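Local structure of alpha-rhamnosidase (Dictyoglomus thermophilum, 6I60) at residues F33-E38 with Y113-R118; I150-H155 with T289-I294; T460-N465 with F519-I524. The protein probably hydrolyses terminal non-reducing alpha-L-rhamnose residues from alpha-L-rhamnosides. All coordinates share one frame; numbering follows the deposited sequence.

Interaction 1 (F33-E38 with Y113-R118)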
loop_
_atom_site.group_PDB
_atom_site.type_symbol
_atom_site.label_atom_id
_atom_site.label_comp_id
_atom_site.label_asym_id
_atom_site.label_seq_id
_atom_site.Cartn_x
_atom_site.Cartn_y
_atom_site.Cartn_z
ATOM N N PHE A 33 -24.497 -6.422 -3.365
ATOM C CA PHE A 33 -23.939 -5.447 -4.287
ATOM C C PHE A 33 -22.434 -5.349 -4.080
ATOM O O PHE A 33 -21.880 -5.870 -3.108
ATOM C CB PHE A 33 -24.597 -4.068 -4.111
ATOM C CG PHE A 33 -24.355 -3.445 -2.765
ATOM C CD1 PHE A 33 -25.135 -3.791 -1.675
ATOM C CD2 PHE A 33 -23.349 -2.506 -2.591
ATOM C CE1 PHE A 33 -24.914 -3.217 -0.436
ATOM C CE2 PHE A 33 -23.124 -1.929 -1.356
ATOM C CZ PHE A 33 -23.906 -2.286 -0.275
ATOM N N ASP A 34 -21.780 -4.661 -5.016
ATOM C CA ASP A 34 -20.329 -4.475 -5.006
ATOM C C ASP A 34 -19.610 -5.819 -4.920
ATOM O O ASP A 34 -18.771 -6.057 -4.048
ATOM C CB ASP A 34 -19.900 -3.545 -3.868
ATOM C CG ASP A 34 -18.489 -3.016 -4.048
ATOM O OD1 ASP A 34 -17.873 -3.296 -5.101
ATOM O OD2 ASP A 34 -17.990 -2.327 -3.133
ATOM N N LEU A 35 -19.953 -6.708 -5.846
ATOM C CA LEU A 35 -19.382 -8.047 -5.869
ATOM C C LEU A 35 -17.964 -7.985 -6.424
ATOM O O LEU A 35 -17.744 -7.489 -7.536
ATOM C CB LEU A 35 -20.257 -8.983 -6.700
ATOM C CG LEU A 35 -21.432 -9.613 -5.951
ATOM C CD1 LEU A 35 -22.615 -8.658 -5.903
ATOM C CD2 LEU A 35 -21.827 -10.922 -6.607
ATOM N N LYS A 36 -17.005 -8.487 -5.652
ATOM C CA LYS A 36 -15.596 -8.420 -6.009
ATOM C C LYS A 36 -15.018 -9.826 -6.087
ATOM O O LYS A 36 -15.245 -10.649 -5.195
ATOM C CB LYS A 36 -14.811 -7.584 -4.992
ATOM C CG LYS A 36 -15.417 -6.218 -4.708
ATOM C CD LYS A 36 -14.354 -5.132 -4.665
ATOM C CE LYS A 36 -14.759 -4.003 -3.729
ATOM N NZ LYS A 36 -14.270 -4.231 -2.338
ATOM N N CYS A 37 -14.284 -10.094 -7.161
ATOM C CA CYS A 37 -13.458 -11.285 -7.281
ATOM C C CYS A 37 -12.001 -10.858 -7.195
ATOM O O CYS A 37 -11.575 -9.951 -7.917
ATOM C CB CYS A 37 -13.724 -12.019 -8.596
ATOM S SG CYS A 37 -12.612 -13.410 -8.892
ATOM N N GLU A 38 -11.246 -11.503 -6.304
ATOM C CA GLU A 38 -9.887 -11.077 -5.974
ATOM C C GLU A 38 -9.863 -9.631 -5.481
ATOM O O GLU A 38 -8.905 -8.895 -5.728
ATOM C CB GLU A 38 -8.935 -11.257 -7.161
ATOM C CG GLU A 38 -8.504 -12.695 -7.400
ATOM C CD GLU A 38 -7.797 -13.295 -6.200
ATOM O OE1 GLU A 38 -6.558 -13.155 -6.107
ATOM O OE2 GLU A 38 -8.483 -13.902 -5.349
ATOM N N TYR A 113 -15.727 -16.299 -16.832
ATOM C CA TYR A 113 -16.763 -16.888 -16.001
ATOM C C TYR A 113 -17.720 -15.811 -15.506
ATOM O O TYR A 113 -17.408 -14.617 -15.513
ATOM C CB TYR A 113 -16.159 -17.641 -14.809
ATOM C CG TYR A 113 -15.215 -18.751 -15.205
ATOM C CD1 TYR A 113 -13.868 -18.496 -15.434
ATOM C CD2 TYR A 113 -15.669 -20.053 -15.352
ATOM C CE1 TYR A 113 -13.000 -19.509 -15.800
ATOM C CE2 TYR A 113 -14.810 -21.073 -15.717
ATOM C CZ TYR A 113 -13.477 -20.796 -15.940
ATOM O OH TYR A 113 -12.623 -21.814 -16.301
ATOM N N PHE A 114 -18.897 -16.256 -15.075
ATOM C CA PHE A 114 -19.941 -15.384 -14.561
ATOM C C PHE A 114 -20.381 -15.897 -13.198
ATOM O O PHE A 114 -20.332 -17.102 -12.933
ATOM C CB PHE A 114 -21.145 -15.320 -15.515
ATOM C CG PHE A 114 -20.771 -15.068 -16.952
ATOM C CD1 PHE A 114 -20.348 -16.106 -17.768
ATOM C CD2 PHE A 114 -20.849 -13.793 -17.489
ATOM C CE1 PHE A 114 -20.000 -15.875 -19.085
ATOM C CE2 PHE A 114 -20.506 -13.557 -18.808
ATOM C CZ PHE A 114 -20.082 -14.600 -19.606
ATOM N N TRP A 115 -20.811 -14.981 -12.331
ATOM C CA TRP A 115 -21.235 -15.398 -11.002
ATOM C C TRP A 115 -22.210 -14.393 -10.409
ATOM O O TRP A 115 -22.028 -13.181 -10.546
ATOM C CB TRP A 115 -20.033 -15.595 -10.065
ATOM C CG TRP A 115 -19.322 -14.335 -9.652
ATOM C CD1 TRP A 115 -18.620 -13.484 -10.458
ATOM C CD2 TRP A 115 -19.221 -13.803 -8.324
ATOM N NE1 TRP A 115 -18.098 -12.452 -9.714
ATOM C CE2 TRP A 115 -18.453 -12.624 -8.402
ATOM C CE3 TRP A 115 -19.712 -14.206 -7.076
ATOM C CZ2 TRP A 115 -18.165 -11.845 -7.282
ATOM C CZ3 TRP A 115 -19.424 -13.433 -5.966
ATOM C CH2 TRP A 115 -18.657 -12.266 -6.077
ATOM N N LYS A 116 -23.249 -14.916 -9.763
ATOM C CA LYS A 116 -24.187 -14.153 -8.954
ATOM C C LYS A 116 -24.204 -14.735 -7.546
ATOM O O LYS A 116 -23.584 -15.766 -7.272
ATOM C CB LYS A 116 -25.595 -14.171 -9.562
ATOM C CG LYS A 116 -25.636 -14.518 -11.040
ATOM C CD LYS A 116 -27.010 -15.020 -11.455
ATOM C CE LYS A 116 -27.249 -16.441 -10.969
ATOM N NZ LYS A 116 -28.585 -16.954 -11.387
ATOM N N VAL A 117 -24.923 -14.074 -6.641
ATOM C CA VAL A 117 -24.988 -14.544 -5.260
ATOM C C VAL A 117 -26.286 -14.055 -4.631
ATOM O O VAL A 117 -26.757 -12.951 -4.917
ATOM C CB VAL A 117 -23.743 -14.093 -4.456
ATOM C CG1 VAL A 117 -23.738 -12.593 -4.251
ATOM C CG2 VAL A 117 -23.673 -14.817 -3.119
ATOM N N ARG A 118 -26.871 -14.903 -3.789
ATOM C CA ARG A 118 -27.999 -14.558 -2.939
ATOM C C ARG A 118 -27.577 -14.646 -1.480
ATOM O O ARG A 118 -26.584 -15.292 -1.136
ATOM C CB ARG A 118 -29.196 -15.486 -3.180
ATOM C CG ARG A 118 -29.735 -15.477 -4.596
ATOM C CD ARG A 118 -30.994 -16.329 -4.713
ATOM N NE ARG A 118 -30.822 -17.664 -4.144
ATOM C CZ ARG A 118 -31.403 -18.761 -4.620
ATOM N NH1 ARG A 118 -32.201 -18.686 -5.676
ATOM N NH2 ARG A 118 -31.194 -19.932 -4.036
#
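In the core of the beta sandwich formed by the N-terminal immunoglobulin-like domain, Leu35 from the edge strand 35-37 of one sheet reaches across to Trp115 and Val117 of strand 112-120 in the other. The two short strand segments approach to 9.2 Å between axes, with 135° between their directions, and side chains fill the distance. Leu35 CD2 sits over one face of the indole, 3.6 Å from the centroid of the Trp115 six-membered ring and 18° off its normal, a CH-pi contact. Leu35 CB follows along the same ring, 3.6 Å from Trp115 CZ2. With CG placed between the backbone N and the carbonyl carbon (chi1 70°), Trp115 lifts its ring off its own strand and up beneath the leucine. The same CD2 methyl also touches Val117 CG1 at 3.5 Å, two residues further along the strand, and is thus shared by an aromatic and an aliphatic neighbour. Phe53 meets the Trp115 ring edge-to-face, and Trp55 adds to the packing. Lys36 O lies obliquely to the indole, 3.8 Å from Trp115 CZ2, but is bonded to Ser54. Dispersion and shape, rather than polar bonds, therefore join the two sheets here.

Interaction 2 (I150-H155 with T289-I294)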
loop_
_atom_site.group_PDB
_atom_site.type_symbol
_atom_site.label_atom_id
_atom_site.label_comp_id
_atom_site.label_asym_id
_atom_site.label_seq_id
_atom_site.Cartn_x
_atom_site.Cartn_y
_atom_site.Cartn_z
ATOM N N ILE A 150 12.364 -12.502 -25.914
ATOM C CA ILE A 150 13.099 -11.923 -27.028
ATOM C C ILE A 150 13.899 -10.724 -26.531
ATOM O O ILE A 150 13.568 -10.099 -25.521
ATOM C CB ILE A 150 12.166 -11.511 -28.184
ATOM C CG1 ILE A 150 11.022 -10.648 -27.655
ATOM C CG2 ILE A 150 11.616 -12.740 -28.883
ATOM C CD1 ILE A 150 10.283 -9.900 -28.730
ATOM N N THR A 151 14.974 -10.413 -27.256
ATOM C CA THR A 151 15.874 -9.329 -26.878
ATOM C C THR A 151 16.670 -8.876 -28.090
ATOM O O THR A 151 16.771 -9.584 -29.094
ATOM C CB THR A 151 16.848 -9.754 -25.771
ATOM O OG1 THR A 151 16.198 -10.650 -24.870
ATOM C CG2 THR A 151 17.333 -8.557 -24.991
ATOM N N LYS A 152 17.234 -7.676 -27.978
ATOM C CA LYS A 152 18.305 -7.267 -28.868
ATOM C C LYS A 152 19.586 -8.022 -28.520
ATOM O O LYS A 152 19.726 -8.600 -27.439
ATOM C CB LYS A 152 18.548 -5.762 -28.769
ATOM C CG LYS A 152 17.553 -4.925 -29.541
ATOM C CD LYS A 152 17.833 -3.439 -29.394
ATOM C CE LYS A 152 19.248 -3.094 -29.821
ATOM N NZ LYS A 152 19.306 -2.699 -31.255
ATOM N N LYS A 153 20.528 -8.010 -29.458
ATOM C CA LYS A 153 21.813 -8.665 -29.261
ATOM C C LYS A 153 22.926 -7.694 -28.891
ATOM O O LYS A 153 23.805 -8.048 -28.098
ATOM C CB LYS A 153 22.200 -9.445 -30.525
ATOM C CG LYS A 153 23.659 -9.870 -30.610
ATOM C CD LYS A 153 23.960 -10.570 -31.933
ATOM C CE LYS A 153 23.102 -10.024 -33.068
ATOM N NZ LYS A 153 23.287 -10.788 -34.332
ATOM N N GLU A 154 22.896 -6.469 -29.425
ATOM C CA GLU A 154 23.947 -5.497 -29.133
ATOM C C GLU A 154 23.839 -4.982 -27.702
ATOM O O GLU A 154 24.762 -5.153 -26.898
ATOM C CB GLU A 154 23.884 -4.344 -30.142
ATOM C CG GLU A 154 24.398 -2.999 -29.627
ATOM C CD GLU A 154 25.911 -2.876 -29.691
ATOM O OE1 GLU A 154 26.492 -2.198 -28.816
ATOM O OE2 GLU A 154 26.517 -3.455 -30.616
ATOM N N HIS A 155 22.710 -4.351 -27.368
ATOM C CA HIS A 155 22.462 -3.788 -26.042
ATOM C C HIS A 155 23.522 -2.773 -25.627
ATOM O O HIS A 155 24.510 -3.132 -24.977
ATOM C CB HIS A 155 22.368 -4.898 -24.993
ATOM C CG HIS A 155 20.968 -5.196 -24.557
ATOM N ND1 HIS A 155 20.100 -4.214 -24.128
ATOM C CD2 HIS A 155 20.282 -6.361 -24.494
ATOM C CE1 HIS A 155 18.940 -4.763 -23.816
ATOM N NE2 HIS A 155 19.024 -6.064 -24.028
ATOM N N THR A 289 13.521 -5.101 -34.245
ATOM C CA THR A 289 13.905 -4.332 -33.070
ATOM C C THR A 289 14.885 -3.239 -33.471
ATOM O O THR A 289 15.600 -3.362 -34.469
ATOM C CB THR A 289 14.516 -5.234 -31.991
ATOM O OG1 THR A 289 14.762 -4.464 -30.809
ATOM C CG2 THR A 289 15.817 -5.851 -32.481
ATOM N N THR A 290 14.906 -2.170 -32.677
ATOM C CA THR A 290 15.746 -1.010 -32.949
ATOM C C THR A 290 15.803 -0.143 -31.697
ATOM O O THR A 290 15.092 -0.380 -30.717
ATOM C CB THR A 290 15.214 -0.193 -34.127
ATOM O OG1 THR A 290 15.873 1.078 -34.162
ATOM C CG2 THR A 290 13.727 0.033 -33.969
ATOM N N TYR A 291 16.662 0.872 -31.749
ATOM C CA TYR A 291 16.741 1.894 -30.717
ATOM C C TYR A 291 15.980 3.130 -31.178
ATOM O O TYR A 291 16.004 3.478 -32.361
ATOM C CB TYR A 291 18.194 2.256 -30.404
ATOM C CG TYR A 291 18.853 1.334 -29.401
ATOM C CD1 TYR A 291 18.104 0.684 -28.430
ATOM C CD2 TYR A 291 20.224 1.113 -29.429
ATOM C CE1 TYR A 291 18.702 -0.162 -27.513
ATOM C CE2 TYR A 291 20.831 0.270 -28.516
ATOM C CZ TYR A 291 20.066 -0.363 -27.561
ATOM O OH TYR A 291 20.668 -1.201 -26.651
ATOM N N GLY A 292 15.303 3.787 -30.240
ATOM C CA GLY A 292 14.473 4.918 -30.572
ATOM C C GLY A 292 14.940 6.214 -29.945
ATOM O O GLY A 292 16.139 6.470 -29.794
ATOM N N PRO A 293 13.984 7.067 -29.571
ATOM C CA PRO A 293 14.355 8.363 -28.985
ATOM C C PRO A 293 14.935 8.254 -27.583
ATOM O O PRO A 293 15.825 9.039 -27.236
ATOM C CB PRO A 293 13.033 9.141 -28.993
ATOM C CG PRO A 293 11.974 8.087 -28.981
ATOM C CD PRO A 293 12.528 6.926 -29.749
ATOM N N ILE A 294 14.467 7.312 -26.770
ATOM C CA ILE A 294 14.920 7.212 -25.386
ATOM C C ILE A 294 16.289 6.549 -25.349
ATOM O O ILE A 294 16.478 5.450 -25.885
ATOM C CB ILE A 294 13.904 6.435 -24.533
ATOM C CG1 ILE A 294 12.578 7.192 -24.462
ATOM C CG2 ILE A 294 14.449 6.213 -23.132
ATOM C CD1 ILE A 294 11.440 6.488 -25.156
#
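Lys152, just after strand 150-151, lies over the ring of Tyr291 in a cation-pi pair that joins a loop to strand 288-298 of the beta-rich rhamnosidase N-terminal region. Lys152 NZ is 4.2 Å from the centroid of the Tyr291 ring and 6° off its normal, and Lys152 CE rests over the same face, 3.6 Å from Tyr291 CZ. The lysine chain bends at its last two torsions (chi3 56°, chi4 93°), which brings NZ round over the ring, where it also forms a salt bridge with Glu325. Nearer its root, Lys152 CG packs against the Thr289 methyl, CG2, at 3.5 Å, while the Thr289 hydroxyl is bonded to Met178 O. At the far edge of the ring, Tyr291 OH is hydrogen-bonded to Lys156 N, and His155 CA sits at the ring edge near its plane, 3.2 Å from Tyr291 OH. A leucine in place of Tyr291 would probably deprive the Lys152 ammonium of its pi face and leave Lys156 N without its hydroxyl partner. This packed centre gives way to an open side: Lys153 and Glu154 are exposed, and Glu154 CG comes no nearer than 5.0 Å, to Tyr291 CE2. On the partly exposed Thr290, OG1 donates to Tyr291 O at 3.0 Å, reaching it from above the carbonyl plane.

Interaction 3 (T460-N465 with F519-I524)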
loop_
_atom_site.group_PDB
_atom_site.type_symbol
_atom_site.label_atom_id
_atom_site.label_comp_id
_atom_site.label_asym_id
_atom_site.label_seq_id
_atom_site.Cartn_x
_atom_site.Cartn_y
_atom_site.Cartn_z
ATOM N N THR A 460 0.902 3.784 -6.786
ATOM C CA THR A 460 -0.076 2.702 -6.801
ATOM C C THR A 460 -1.482 3.259 -6.620
ATOM O O THR A 460 -1.815 3.792 -5.556
ATOM C CB THR A 460 0.237 1.674 -5.708
ATOM O OG1 THR A 460 1.474 1.016 -6.009
ATOM C CG2 THR A 460 -0.869 0.634 -5.614
ATOM N N ALA A 461 -2.314 3.143 -7.654
ATOM C CA ALA A 461 -3.643 3.742 -7.639
ATOM C C ALA A 461 -4.579 3.011 -6.685
ATOM O O ALA A 461 -5.462 2.268 -7.122
ATOM C CB ALA A 461 -4.233 3.759 -9.050
ATOM N N VAL A 462 -4.399 3.221 -5.384
ATOM C CA VAL A 462 -5.285 2.633 -4.385
ATOM C C VAL A 462 -6.536 3.489 -4.252
ATOM O O VAL A 462 -6.508 4.709 -4.445
ATOM C CB VAL A 462 -4.562 2.483 -3.032
ATOM C CG1 VAL A 462 -3.467 1.434 -3.123
ATOM C CG2 VAL A 462 -3.989 3.815 -2.587
ATOM N N GLU A 463 -7.649 2.843 -3.920
ATOM C CA GLU A 463 -8.891 3.552 -3.661
ATOM C C GLU A 463 -8.882 4.141 -2.255
ATOM O O GLU A 463 -8.153 3.689 -1.368
ATOM C CB GLU A 463 -10.091 2.619 -3.818
ATOM C CG GLU A 463 -10.789 2.722 -5.158
ATOM C CD GLU A 463 -11.690 1.534 -5.431
ATOM O OE1 GLU A 463 -11.777 1.112 -6.604
ATOM O OE2 GLU A 463 -12.309 1.021 -4.474
ATOM N N SER A 464 -9.714 5.159 -2.055
ATOM C CA SER A 464 -9.855 5.769 -0.742
ATOM C C SER A 464 -10.772 4.916 0.126
ATOM O O SER A 464 -11.890 4.580 -0.280
ATOM C CB SER A 464 -10.405 7.189 -0.867
ATOM O OG SER A 464 -10.361 7.858 0.380
ATOM N N ASN A 465 -10.298 4.563 1.318
ATOM C CA ASN A 465 -11.062 3.719 2.226
ATOM C C ASN A 465 -11.703 4.487 3.372
ATOM O O ASN A 465 -12.751 4.064 3.872
ATOM C CB ASN A 465 -10.169 2.617 2.806
ATOM C CG ASN A 465 -10.583 1.229 2.350
ATOM O OD1 ASN A 465 -11.421 1.079 1.457
ATOM N ND2 ASN A 465 -9.996 0.204 2.964
ATOM N N PHE A 519 -6.491 2.025 7.116
ATOM C CA PHE A 519 -7.557 2.951 7.486
ATOM C C PHE A 519 -7.835 3.967 6.387
ATOM O O PHE A 519 -8.984 4.386 6.210
ATOM C CB PHE A 519 -7.202 3.675 8.784
ATOM C CG PHE A 519 -7.854 3.088 10.002
ATOM C CD1 PHE A 519 -7.140 2.263 10.855
ATOM C CD2 PHE A 519 -9.183 3.355 10.289
ATOM C CE1 PHE A 519 -7.737 1.716 11.973
ATOM C CE2 PHE A 519 -9.787 2.811 11.406
ATOM C CZ PHE A 519 -9.063 1.991 12.250
ATOM N N ASN A 520 -6.808 4.364 5.638
ATOM C CA ASN A 520 -6.958 5.411 4.636
ATOM C C ASN A 520 -7.239 4.876 3.239
ATOM O O ASN A 520 -7.952 5.531 2.469
ATOM C CB ASN A 520 -5.701 6.283 4.594
ATOM C CG ASN A 520 -5.686 7.331 5.685
ATOM O OD1 ASN A 520 -6.682 8.016 5.918
ATOM N ND2 ASN A 520 -4.551 7.462 6.362
ATOM N N PHE A 521 -6.700 3.709 2.890
ATOM C CA PHE A 521 -6.783 3.206 1.526
ATOM C C PHE A 521 -7.136 1.726 1.533
ATOM O O PHE A 521 -6.929 1.019 2.523
ATOM C CB PHE A 521 -5.467 3.432 0.766
ATOM C CG PHE A 521 -4.834 4.769 1.038
ATOM C CD1 PHE A 521 -5.373 5.929 0.506
ATOM C CD2 PHE A 521 -3.702 4.867 1.829
ATOM C CE1 PHE A 521 -4.795 7.159 0.756
ATOM C CE2 PHE A 521 -3.121 6.095 2.082
ATOM C CZ PHE A 521 -3.669 7.241 1.544
ATOM N N ASP A 522 -7.688 1.269 0.411
ATOM C CA ASP A 522 -7.957 -0.148 0.188
ATOM C C ASP A 522 -6.633 -0.843 -0.113
ATOM O O ASP A 522 -6.051 -0.644 -1.185
ATOM C CB ASP A 522 -8.951 -0.326 -0.956
ATOM C CG ASP A 522 -9.386 -1.769 -1.137
ATOM O OD1 ASP A 522 -10.447 -2.001 -1.757
ATOM O OD2 ASP A 522 -8.668 -2.673 -0.662
ATOM N N MET A 523 -6.156 -1.661 0.826
ATOM C CA MET A 523 -4.814 -2.221 0.746
ATOM C C MET A 523 -4.764 -3.741 0.697
ATOM O O MET A 523 -3.661 -4.299 0.646
ATOM C CB MET A 523 -3.969 -1.742 1.935
ATOM C CG MET A 523 -4.006 -0.245 2.168
ATOM S SD MET A 523 -2.791 0.634 1.175
ATOM C CE MET A 523 -1.382 -0.463 1.314
ATOM N N ILE A 524 -5.909 -4.431 0.713
ATOM C CA ILE A 524 -5.880 -5.891 0.785
ATOM C C ILE A 524 -5.275 -6.484 -0.483
ATOM O O ILE A 524 -4.531 -7.470 -0.427
ATOM C CB ILE A 524 -7.287 -6.451 1.067
ATOM C CG1 ILE A 524 -7.240 -7.979 1.120
ATOM C CG2 ILE A 524 -8.285 -5.975 0.020
ATOM C CD1 ILE A 524 -8.095 -8.579 2.201
#
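A single antiparallel beta bridge, a non-hydrogen-bonded pair of Ser464 with Phe521, forms where a helix has just ended. It ties the linker 460-465 to the chain leaving helix 514-520 in the six-hairpin glycosidase domain, an (alpha/alpha)6 barrel in this family. Two nearly straight backbone bonds flank the pair: Asp522 N to Glu463 O at 3.0 Å (162° at the hydrogen) and Asn465 N to Asn520 O at 2.8 Å (167°). The second ties a carbonyl in the last turn of the helix to the linker. Beside the bridge the Asn465 side chain lies along the Phe521-Asp522 peptide, with CB 3.4 Å from Phe521 C and CG 3.5 Å from Asp522 N. On the apolar side, Val462 CG2 touches Phe521 CB at 3.7 Å; Leu487 of helix 473-488 packs on both side chains. The Phe521 ring is covered on one face by its neighbour Asn520, whose CB stands over the ring centre while its amide bonds to Tyr831 and Asp827. Asp522 holds CG anti to the backbone N (chi1 -174°), and Asp522 OD1 ends 4.5 Å from Glu463 OE2, close enough that the like charges would probably disfavour each other slightly.

How the interactions relate
The three contacts follow one another along the chain and belong to different parts of the enzyme. Interactions 1 and 3 are neighbours, with centres 20 Å apart and nearest atoms about 4 Å apart; a salt bridge from Glu38 to Arg528 and the packing of Ile524 on Phe39 link the immunoglobulin-like domain to the helical barrel. Interaction 2 stands apart, its centre 44 Å from interaction 1 and 37 Å from interaction 3. Of the three, interaction 3 lies nearest the centre of the chain, about 7 Å from it, within the domain that in relatives carries the catalytic site. A bound 2-(2-ethoxyethoxy)ethanol contacts Tyr656, Glu659 and Leu660 on helix 651-672, outside all these segments.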